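Local coordinates for kinesin-like protein KIF19 (Mus musculus, PDB 5GSZ), which works as a plus-end-directed microtubule motor that regulates the length of motile cilia by depolymerizing microtubules at ciliary tips, at residues Y112-T117 / P121-R126; T31-K36 / V42-P47. One frame throughout, in Å; residues are numbered along the deposited sequence.

Contact 1: residues Y112-T117 / P121-R126; sequences YTMLGT and PGIYVR. With ADP (adenosine-5'-diphosphate), chain B.
Met114 folds its side chain against Tyr124 and Ile123, the first residues of helix 123-136. Its CB sits over a face of the Tyr124 ring, 4.2 Å from the ring centroid and 26° off the normal, a CH-pi contact. Two bends, at chi2 and chi3, turn the chain so that SD comes to 4.2 Å from Ile123 CB and the terminal CE reaches Tyr124 CE1 at 4.0 Å. Met248 of strand 242-250 also touches all three side chains. Between them the chain leaves helix 110-114, which follows the P-loop of the kinesin motor domain, with Gly116 at positive phi, and enters the next helix through Gly122 at its N-cap. Tyr124 N gives Met114 O an almost straight bond in the carbonyl plane, 3.0 Å long, and Ile123 N donates to Thr113 O, also in plane. Gly122 N instead meets Leu115 O from above its carbonyl plane. At the nucleotide, Tyr112 N donates to ADP O1A (3.1 Å). With CG of Tyr112 anti to the backbone N, chi1 -180°, the adenine covers one face of its ring, ADP C4 lying over the ring centre, 3.8 Å above its plane.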
ATOM      1  N   TYR A 112       8.020   5.473   4.006  1.00 36.38           N
ATOM      2  CA  TYR A 112       7.907   6.899   4.282  1.00 35.27           C
ATOM      3  C   TYR A 112       6.494   7.414   4.010  1.00 39.36           C
ATOM      4  O   TYR A 112       5.940   8.174   4.814  1.00 39.66           O
ATOM      5  CB  TYR A 112       8.942   7.685   3.468  1.00 37.77           C
ATOM      6  CG  TYR A 112       8.904   9.185   3.699  1.00 38.43           C
ATOM      7  CD1 TYR A 112       9.604   9.765   4.752  1.00 39.52           C
ATOM      8  CD2 TYR A 112       8.152  10.021   2.873  1.00 40.49           C
ATOM      9  CE1 TYR A 112       9.575  11.138   4.970  1.00 39.00           C
ATOM     10  CE2 TYR A 112       8.109  11.389   3.085  1.00 42.99           C
ATOM     11  CZ  TYR A 112       8.828  11.940   4.142  1.00 42.20           C
ATOM     12  OH  TYR A 112       8.796  13.290   4.361  1.00 43.27           O
ATOM     13  N   THR A 113       5.908   7.036   2.864  1.00 37.89           N
ATOM     14  CA  THR A 113       4.540   7.445   2.546  1.00 36.82           C
ATOM     15  C   THR A 113       3.536   6.928   3.574  1.00 40.44           C
ATOM     16  O   THR A 113       2.638   7.673   3.981  1.00 38.70           O
ATOM     17  CB  THR A 113       4.140   6.963   1.149  1.00 40.77           C
ATOM     18  OG1 THR A 113       4.719   7.814   0.159  1.00 43.62           O
ATOM     19  CG2 THR A 113       2.603   6.972   0.973  1.00 38.18           C
ATOM     20  N   MET A 114       3.673   5.662   4.012  1.00 38.97           N
ATOM     21  CA  MET A 114       2.670   5.016   4.865  1.00 41.43           C
ATOM     22  C   MET A 114       2.857   5.311   6.353  1.00 43.28           C
ATOM     23  O   MET A 114       1.909   5.738   7.022  1.00 44.92           O
ATOM     24  CB  MET A 114       2.657   3.498   4.647  1.00 38.99           C
ATOM     25  CG  MET A 114       2.291   3.113   3.232  1.00 42.68           C
ATOM     26  SD  MET A 114       0.821   3.959   2.579  1.00 39.45           S
ATOM     27  CE  MET A 114      -0.527   3.041   3.340  1.00 38.41           C
ATOM     28  N   LEU A 115       4.064   5.076   6.884  1.00 44.36           N
ATOM     29  CA  LEU A 115       4.379   5.361   8.281  1.00 43.57           C
ATOM     30  C   LEU A 115       4.943   6.769   8.488  1.00 42.71           C
ATOM     31  O   LEU A 115       4.565   7.451   9.441  1.00 45.63           O
ATOM     32  CB  LEU A 115       5.366   4.326   8.809  1.00 39.97           C
ATOM     33  CG  LEU A 115       5.915   4.644  10.187  1.00 46.97           C
ATOM     34  CD1 LEU A 115       4.819   4.376  11.180  1.00 48.16           C
ATOM     35  CD2 LEU A 115       7.098   3.771  10.517  1.00 48.08           C
ATOM     36  N   GLY A 116       5.838   7.219   7.605  1.00 45.38           N
ATOM     37  CA  GLY A 116       6.520   8.487   7.791  1.00 45.07           C
ATOM     38  C   GLY A 116       7.510   8.424   8.936  1.00 43.24           C
ATOM     39  O   GLY A 116       8.037   7.367   9.290  1.00 45.20           O
ATOM     40  N   THR A 117       7.747   9.581   9.537  1.00 47.60           N
ATOM     41  CA  THR A 117       8.656   9.712  10.667  1.00 50.39           C
ATOM     42  C   THR A 117       7.986  10.529  11.759  1.00 58.27           C
ATOM     43  O   THR A 117       6.943  11.161  11.545  1.00 56.27           O
ATOM     44  CB  THR A 117       9.971  10.398  10.277  1.00 46.25           C
ATOM     45  OG1 THR A 117       9.701  11.743   9.854  1.00 49.04           O
ATOM     46  CG2 THR A 117      10.660   9.650   9.166  1.00 41.92           C
ATOM     47  N   PRO A 121       5.053  12.585   9.806  1.00 55.32           N
ATOM     48  CA  PRO A 121       4.231  11.365   9.800  1.00 54.68           C
ATOM     49  C   PRO A 121       3.551  11.122   8.464  1.00 51.36           C
ATOM     50  O   PRO A 121       3.330  12.035   7.666  1.00 52.98           O
ATOM     51  CB  PRO A 121       3.193  11.641  10.893  1.00 56.18           C
ATOM     52  CG  PRO A 121       3.789  12.733  11.727  1.00 52.78           C
ATOM     53  CD  PRO A 121       4.570  13.567  10.781  1.00 54.26           C
ATOM     54  N   GLY A 122       3.177   9.865   8.240  1.00 48.73           N
ATOM     55  CA  GLY A 122       2.563   9.511   6.972  1.00 47.47           C
ATOM     56  C   GLY A 122       1.066   9.250   6.967  1.00 45.40           C
ATOM     57  O   GLY A 122       0.297   9.870   7.708  1.00 43.25           O
ATOM     58  N   ILE A 123       0.658   8.309   6.114  1.00 42.28           N
ATOM     59  CA  ILE A 123      -0.753   8.094   5.814  1.00 44.24           C
ATOM     60  C   ILE A 123      -1.492   7.481   7.004  1.00 46.48           C
ATOM     61  O   ILE A 123      -2.637   7.853   7.283  1.00 45.71           O
ATOM     62  CB  ILE A 123      -0.903   7.212   4.560  1.00 42.09           C
ATOM     63  CG1 ILE A 123      -0.481   7.969   3.309  1.00 43.42           C
ATOM     64  CG2 ILE A 123      -2.349   6.707   4.422  1.00 42.83           C
ATOM     65  CD1 ILE A 123      -1.256   9.238   3.097  1.00 46.93           C
ATOM     66  N   TYR A 124      -0.879   6.504   7.684  1.00 40.09           N
ATOM     67  CA  TYR A 124      -1.497   5.839   8.829  1.00 41.27           C
ATOM     68  C   TYR A 124      -2.104   6.830   9.808  1.00 42.81           C
ATOM     69  O   TYR A 124      -3.327   6.901   9.943  1.00 43.86           O
ATOM     70  CB  TYR A 124      -0.499   4.968   9.603  1.00 40.36           C
ATOM     71  CG  TYR A 124       0.074   3.768   8.869  1.00 42.67           C
ATOM     72  CD1 TYR A 124      -0.599   3.159   7.815  1.00 47.48           C
ATOM     73  CD2 TYR A 124       1.300   3.244   9.244  1.00 38.46           C
ATOM     74  CE1 TYR A 124      -0.044   2.042   7.160  1.00 47.53           C
ATOM     75  CE2 TYR A 124       1.841   2.161   8.617  1.00 42.24           C
ATOM     76  CZ  TYR A 124       1.181   1.555   7.574  1.00 42.57           C
ATOM     77  OH  TYR A 124       1.759   0.458   6.969  1.00 41.02           O
ATOM     78  N   VAL A 125      -1.257   7.610  10.480  1.00 39.91           N
ATOM     79  CA  VAL A 125      -1.748   8.461  11.555  1.00 41.92           C
ATOM     80  C   VAL A 125      -2.639   9.574  11.007  1.00 43.32           C
ATOM     81  O   VAL A 125      -3.628   9.951  11.639  1.00 52.29           O
ATOM     82  CB  VAL A 125      -0.581   9.013  12.412  1.00 47.38           C
ATOM     83  CG1 VAL A 125       0.317   7.898  12.923  1.00 53.10           C
ATOM     84  CG2 VAL A 125       0.248   9.992  11.643  1.00 49.48           C
ATOM     85  N   ARG A 126      -2.330  10.106   9.828  1.00 42.59           N
ATOM     86  CA  ARG A 126      -3.197  11.145   9.271  1.00 44.74           C
ATOM     87  C   ARG A 126      -4.587  10.594   9.018  1.00 47.86           C
ATOM     88  O   ARG A 126      -5.593  11.260   9.286  1.00 53.44           O
ATOM     89  CB  ARG A 126      -2.598  11.727   7.982  1.00 47.97           C
ATOM     90  CG  ARG A 126      -1.381  12.585   8.243  1.00 44.88           C
ATOM     91  CD  ARG A 126      -0.582  12.938   7.010  1.00 47.50           C
ATOM     92  NE  ARG A 126       0.018  14.253   7.232  1.00 53.59           N
ATOM     93  CZ  ARG A 126       1.154  14.492   7.885  1.00 55.11           C
ATOM     94  NH1 ARG A 126       1.880  13.502   8.382  1.00 58.69           N
ATOM     95  NH2 ARG A 126       1.571  15.733   8.052  1.00 53.22           N
TER
HETATM   96  PB  ADP B 401      10.817   1.746   1.015  1.00 40.77           P
HETATM   97  O1B ADP B 401       9.885   1.754   2.205  1.00 39.98           O
HETATM   98  O2B ADP B 401      10.039   1.777  -0.279  1.00 39.31           O
HETATM   99  O3B ADP B 401      11.941   0.749   1.109  1.00 40.17           O
HETATM  100  PA  ADP B 401      11.745   3.949   2.477  1.00 38.65           P
HETATM  101  O1A ADP B 401      10.703   5.024   2.538  1.00 36.55           O
HETATM  102  O2A ADP B 401      11.879   2.916   3.567  1.00 39.03           O
HETATM  103  O3A ADP B 401      11.609   3.154   1.070  1.00 43.22           O
HETATM  104  O5' ADP B 401      13.216   4.586   2.422  1.00 49.43           O
HETATM  105  C5' ADP B 401      13.565   5.733   1.667  1.00 45.96           C
HETATM  106  C4' ADP B 401      14.479   6.571   2.536  1.00 41.42           C
HETATM  107  O4' ADP B 401      14.377   7.905   2.055  1.00 43.84           O
HETATM  108  C3' ADP B 401      13.918   6.601   3.934  1.00 42.03           C
HETATM  109  O3' ADP B 401      15.005   6.971   4.784  1.00 50.56           O
HETATM  110  C2' ADP B 401      12.875   7.696   3.880  1.00 41.22           C
HETATM  111  O2' ADP B 401      12.795   8.389   5.133  1.00 47.30           O
HETATM  112  C1' ADP B 401      13.396   8.631   2.794  1.00 43.25           C
HETATM  113  N9  ADP B 401      12.323   9.068   1.865  1.00 42.83           N
HETATM  114  C8  ADP B 401      11.565   8.270   1.081  1.00 43.79           C
HETATM  115  N7  ADP B 401      10.677   8.979   0.333  1.00 42.52           N
HETATM  116  C5  ADP B 401      10.867  10.272   0.650  1.00 38.65           C
HETATM  117  C6  ADP B 401      10.253  11.542   0.244  1.00 39.40           C
HETATM  118  N6  ADP B 401       9.254  11.565  -0.673  1.00 44.66           N
HETATM  119  N1  ADP B 401      10.730  12.668   0.818  1.00 41.33           N
HETATM  120  C2  ADP B 401      11.729  12.644   1.714  1.00 41.54           C
HETATM  121  N3  ADP B 401      12.322  11.518   2.145  1.00 42.11           N
HETATM  122  C4  ADP B 401      11.943  10.325   1.654  1.00 40.16           C

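Contact 2: residues T31-K36 / V42-P47; sequences TLIAHK and VVLMDP
Strand 34-36 and residues 42-45 of strand 41-45 run antiparallel, their axes 4.7 Å apart at closest and 160° between directions, with His35 and Val43 as the hydrogen-bonded pair flanked by the non-hydrogen-bonded pairs Ala34-Leu44 and Lys36-Val42. His35 N donates to Val43 O (3.1 Å), Val43 N returns a bond to His35 O, and Met45 N reaches Ile33 O (2.7 Å) just before the first strand begins. Ala34, Lys36, Val42 and Leu44 share one face. There Leu44 CD1 lies against Ile33 CD1 at 4.1 Å, the two side chains side by side and pointing the same way, while Ala34 CB is a looser neighbour of the same Leu44 methyl. Ile33 carries CG1 between its backbone N and carbonyl carbon, chi1 67°, and an extended chi2 carries CD1 on to Pro47 CD, 4.0 Å away. Helix 330-340 packs on this side, with Phe330 touching Ile33 and Leu44, and Leu337 touching Val42. On the other face Val43 CG2 lies alongside His35 CB. Met45, bent at chi3, swings its CE to 3.4 Å from His35 CE1, approaching the imidazole obliquely, and the same methyl lies 3.3 Å from Leu32 O. The hairpin belongs to the small three-stranded antiparallel sheet of the kinesin motor domain: strand 34-36 is an outer strand, and strand 62-66 takes the far edge of 41-45 through backbone hydrogen bonds of Leu44 with Lys63 and Val42 with Tyr65. Lys36 NZ turns to Glu39 in a salt bridge. The hydrogen bonds between the two segments are thus all backbone to backbone and fix the pairing of the strands, while Ile33, Val42 and Leu44 offer apolar groups to helix 330-340.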
ATOM      1  N   THR A  31      22.060  11.236 -12.581  1.00 49.53           N
ATOM      2  CA  THR A  31      21.408  12.492 -12.902  1.00 51.96           C
ATOM      3  C   THR A  31      19.896  12.350 -12.720  1.00 50.28           C
ATOM      4  O   THR A  31      19.380  11.291 -12.343  1.00 54.36           O
ATOM      5  CB  THR A  31      21.778  12.964 -14.321  1.00 56.45           C
ATOM      6  OG1 THR A  31      21.388  11.983 -15.284  1.00 54.25           O
ATOM      7  CG2 THR A  31      23.286  13.260 -14.443  1.00 43.06           C
ATOM      8  N   LEU A  32      19.183  13.448 -12.955  1.00 45.61           N
ATOM      9  CA  LEU A  32      17.733  13.460 -12.858  1.00 50.06           C
ATOM     10  C   LEU A  32      17.124  13.110 -14.205  1.00 54.41           C
ATOM     11  O   LEU A  32      17.448  13.735 -15.216  1.00 60.42           O
ATOM     12  CB  LEU A  32      17.213  14.824 -12.406  1.00 51.03           C
ATOM     13  CG  LEU A  32      17.229  15.162 -10.918  1.00 53.86           C
ATOM     14  CD1 LEU A  32      16.500  16.493 -10.670  1.00 55.72           C
ATOM     15  CD2 LEU A  32      16.627  14.021 -10.105  1.00 45.29           C
ATOM     16  N   ILE A  33      16.225  12.128 -14.211  1.00 52.41           N
ATOM     17  CA  ILE A  33      15.589  11.671 -15.439  1.00 50.40           C
ATOM     18  C   ILE A  33      14.085  11.522 -15.233  1.00 51.45           C
ATOM     19  O   ILE A  33      13.334  11.282 -16.182  1.00 50.67           O
ATOM     20  CB  ILE A  33      16.214  10.347 -15.906  1.00 53.37           C
ATOM     21  CG1 ILE A  33      15.887   9.224 -14.911  1.00 46.98           C
ATOM     22  CG2 ILE A  33      17.726  10.502 -16.098  1.00 51.51           C
ATOM     23  CD1 ILE A  33      16.265   7.884 -15.405  1.00 43.08           C
ATOM     24  N   ALA A  34      13.627  11.654 -13.995  1.00 50.01           N
ATOM     25  CA  ALA A  34      12.204  11.641 -13.699  1.00 54.02           C
ATOM     26  C   ALA A  34      11.773  13.058 -13.374  1.00 53.41           C
ATOM     27  O   ALA A  34      12.432  13.742 -12.582  1.00 57.50           O
ATOM     28  CB  ALA A  34      11.875  10.694 -12.541  1.00 52.61           C
ATOM     29  N   HIS A  35      10.673  13.496 -13.984  1.00 54.18           N
ATOM     30  CA  HIS A  35      10.211  14.872 -13.850  1.00 57.05           C
ATOM     31  C   HIS A  35       8.694  14.917 -13.811  1.00 57.33           C
ATOM     32  O   HIS A  35       8.026  14.512 -14.766  1.00 57.20           O
ATOM     33  CB  HIS A  35      10.752  15.747 -14.988  1.00 61.55           C
ATOM     34  CG  HIS A  35      12.204  16.084 -14.833  1.00 60.87           C
ATOM     35  ND1 HIS A  35      13.211  15.293 -15.341  1.00 56.84           N
ATOM     36  CD2 HIS A  35      12.817  17.101 -14.181  1.00 61.26           C
ATOM     37  CE1 HIS A  35      14.382  15.821 -15.033  1.00 58.88           C
ATOM     38  NE2 HIS A  35      14.170  16.921 -14.333  1.00 61.78           N
ATOM     39  N   LYS A  36       8.159  15.395 -12.697  1.00 60.87           N
ATOM     40  CA  LYS A  36       6.759  15.785 -12.639  1.00 63.46           C
ATOM     41  C   LYS A  36       6.575  16.985 -13.553  1.00 62.69           C
ATOM     42  O   LYS A  36       7.128  18.057 -13.294  1.00 64.34           O
ATOM     43  CB  LYS A  36       6.365  16.110 -11.203  1.00 63.17           C
ATOM     44  CG  LYS A  36       5.036  16.775 -11.069  1.00 62.58           C
ATOM     45  CD  LYS A  36       4.508  16.596  -9.677  1.00 60.40           C
ATOM     46  CE  LYS A  36       3.087  17.095  -9.576  1.00 66.51           C
ATOM     47  NZ  LYS A  36       3.062  18.492  -9.073  1.00 68.77           N
ATOM     48  N   VAL A  42       4.066  12.520 -15.382  1.00 60.42           N
ATOM     49  CA  VAL A  42       5.496  12.451 -15.145  1.00 58.27           C
ATOM     50  C   VAL A  42       6.139  11.918 -16.416  1.00 60.53           C
ATOM     51  O   VAL A  42       5.529  11.133 -17.149  1.00 61.64           O
ATOM     52  CB  VAL A  42       5.813  11.541 -13.938  1.00 59.41           C
ATOM     53  CG1 VAL A  42       4.856  11.818 -12.794  1.00 54.30           C
ATOM     54  CG2 VAL A  42       5.711  10.086 -14.333  1.00 62.14           C
ATOM     55  N   VAL A  43       7.368  12.348 -16.691  1.00 61.42           N
ATOM     56  CA  VAL A  43       8.093  11.841 -17.852  1.00 57.24           C
ATOM     57  C   VAL A  43       9.394  11.218 -17.380  1.00 54.69           C
ATOM     58  O   VAL A  43       9.980  11.627 -16.373  1.00 56.60           O
ATOM     59  CB  VAL A  43       8.362  12.925 -18.923  1.00 56.88           C
ATOM     60  CG1 VAL A  43       7.052  13.493 -19.444  1.00 60.38           C
ATOM     61  CG2 VAL A  43       9.247  14.019 -18.368  1.00 56.61           C
ATOM     62  N   LEU A  44       9.836  10.207 -18.117  1.00 53.88           N
ATOM     63  CA  LEU A  44      11.022   9.424 -17.774  1.00 57.49           C
ATOM     64  C   LEU A  44      12.026   9.530 -18.919  1.00 61.04           C
ATOM     65  O   LEU A  44      11.888   8.851 -19.946  1.00 55.62           O
ATOM     66  CB  LEU A  44      10.659   7.967 -17.500  1.00 52.31           C
ATOM     67  CG  LEU A  44      11.827   7.120 -17.019  1.00 50.02           C
ATOM     68  CD1 LEU A  44      12.189   7.537 -15.606  1.00 53.10           C
ATOM     69  CD2 LEU A  44      11.474   5.653 -17.057  1.00 54.77           C
ATOM     70  N   MET A  45      13.032  10.381 -18.728  1.00 59.31           N
ATOM     71  CA  MET A  45      14.099  10.516 -19.705  1.00 56.80           C
ATOM     72  C   MET A  45      14.969   9.267 -19.714  1.00 55.94           C
ATOM     73  O   MET A  45      15.238   8.651 -18.678  1.00 49.51           O
ATOM     74  CB  MET A  45      14.946  11.757 -19.412  1.00 53.50           C
ATOM     75  CG  MET A  45      14.164  13.060 -19.499  1.00 61.23           C
ATOM     76  SD  MET A  45      15.165  14.571 -19.583  1.00 96.76           S
ATOM     77  CE  MET A  45      15.862  14.686 -17.930  1.00 60.24           C
ATOM     78  N   ASP A  46      15.394   8.890 -20.903  1.00 61.99           N
ATOM     79  CA  ASP A  46      16.314   7.787 -21.069  1.00 61.20           C
ATOM     80  C   ASP A  46      17.730   8.335 -20.956  1.00 64.97           C
ATOM     81  O   ASP A  46      18.093   9.239 -21.721  1.00 61.93           O
ATOM     82  CB  ASP A  46      16.081   7.129 -22.426  1.00 62.83           C
ATOM     83  CG  ASP A  46      16.634   5.719 -22.514  1.00 67.28           C
ATOM     84  OD1 ASP A  46      17.597   5.388 -21.793  1.00 63.96           O
ATOM     85  OD2 ASP A  46      16.063   4.921 -23.294  1.00 71.00           O
ATOM     86  N   PRO A  47      18.540   7.884 -19.985  1.00 63.35           N
ATOM     87  CA  PRO A  47      19.979   8.178 -20.042  1.00 64.69           C
ATOM     88  C   PRO A  47      20.613   7.371 -21.164  1.00 76.03           C
ATOM     89  O   PRO A  47      19.907   6.652 -21.875  1.00 74.15           O
ATOM     90  CB  PRO A  47      20.483   7.736 -18.667  1.00 63.60           C
ATOM     91  CG  PRO A  47      19.543   6.629 -18.294  1.00 57.95           C
ATOM     92  CD  PRO A  47      18.195   7.043 -18.828  1.00 56.57           C
TER

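The centre of contact 1 lies about 11 Å from the centre of the chain and the contact is buried, whereas contact 2, its centre some 24 Å out, is only partly so; their centres are about 26 Å apart and they do not touch. Both pair neighbouring segments through three backbone hydrogen bonds and bury the same 433 Å², yet they share no element. Contact 1 links two successive helices across a turn beside the nucleotide, with a buried CH-pi contact over the Tyr124 face. Contact 2 is strand pairing in the small sheet, where Met45 meets an imidazole obliquely between partly exposed residues; His35 and Val43 lie on the face opposite Leu44.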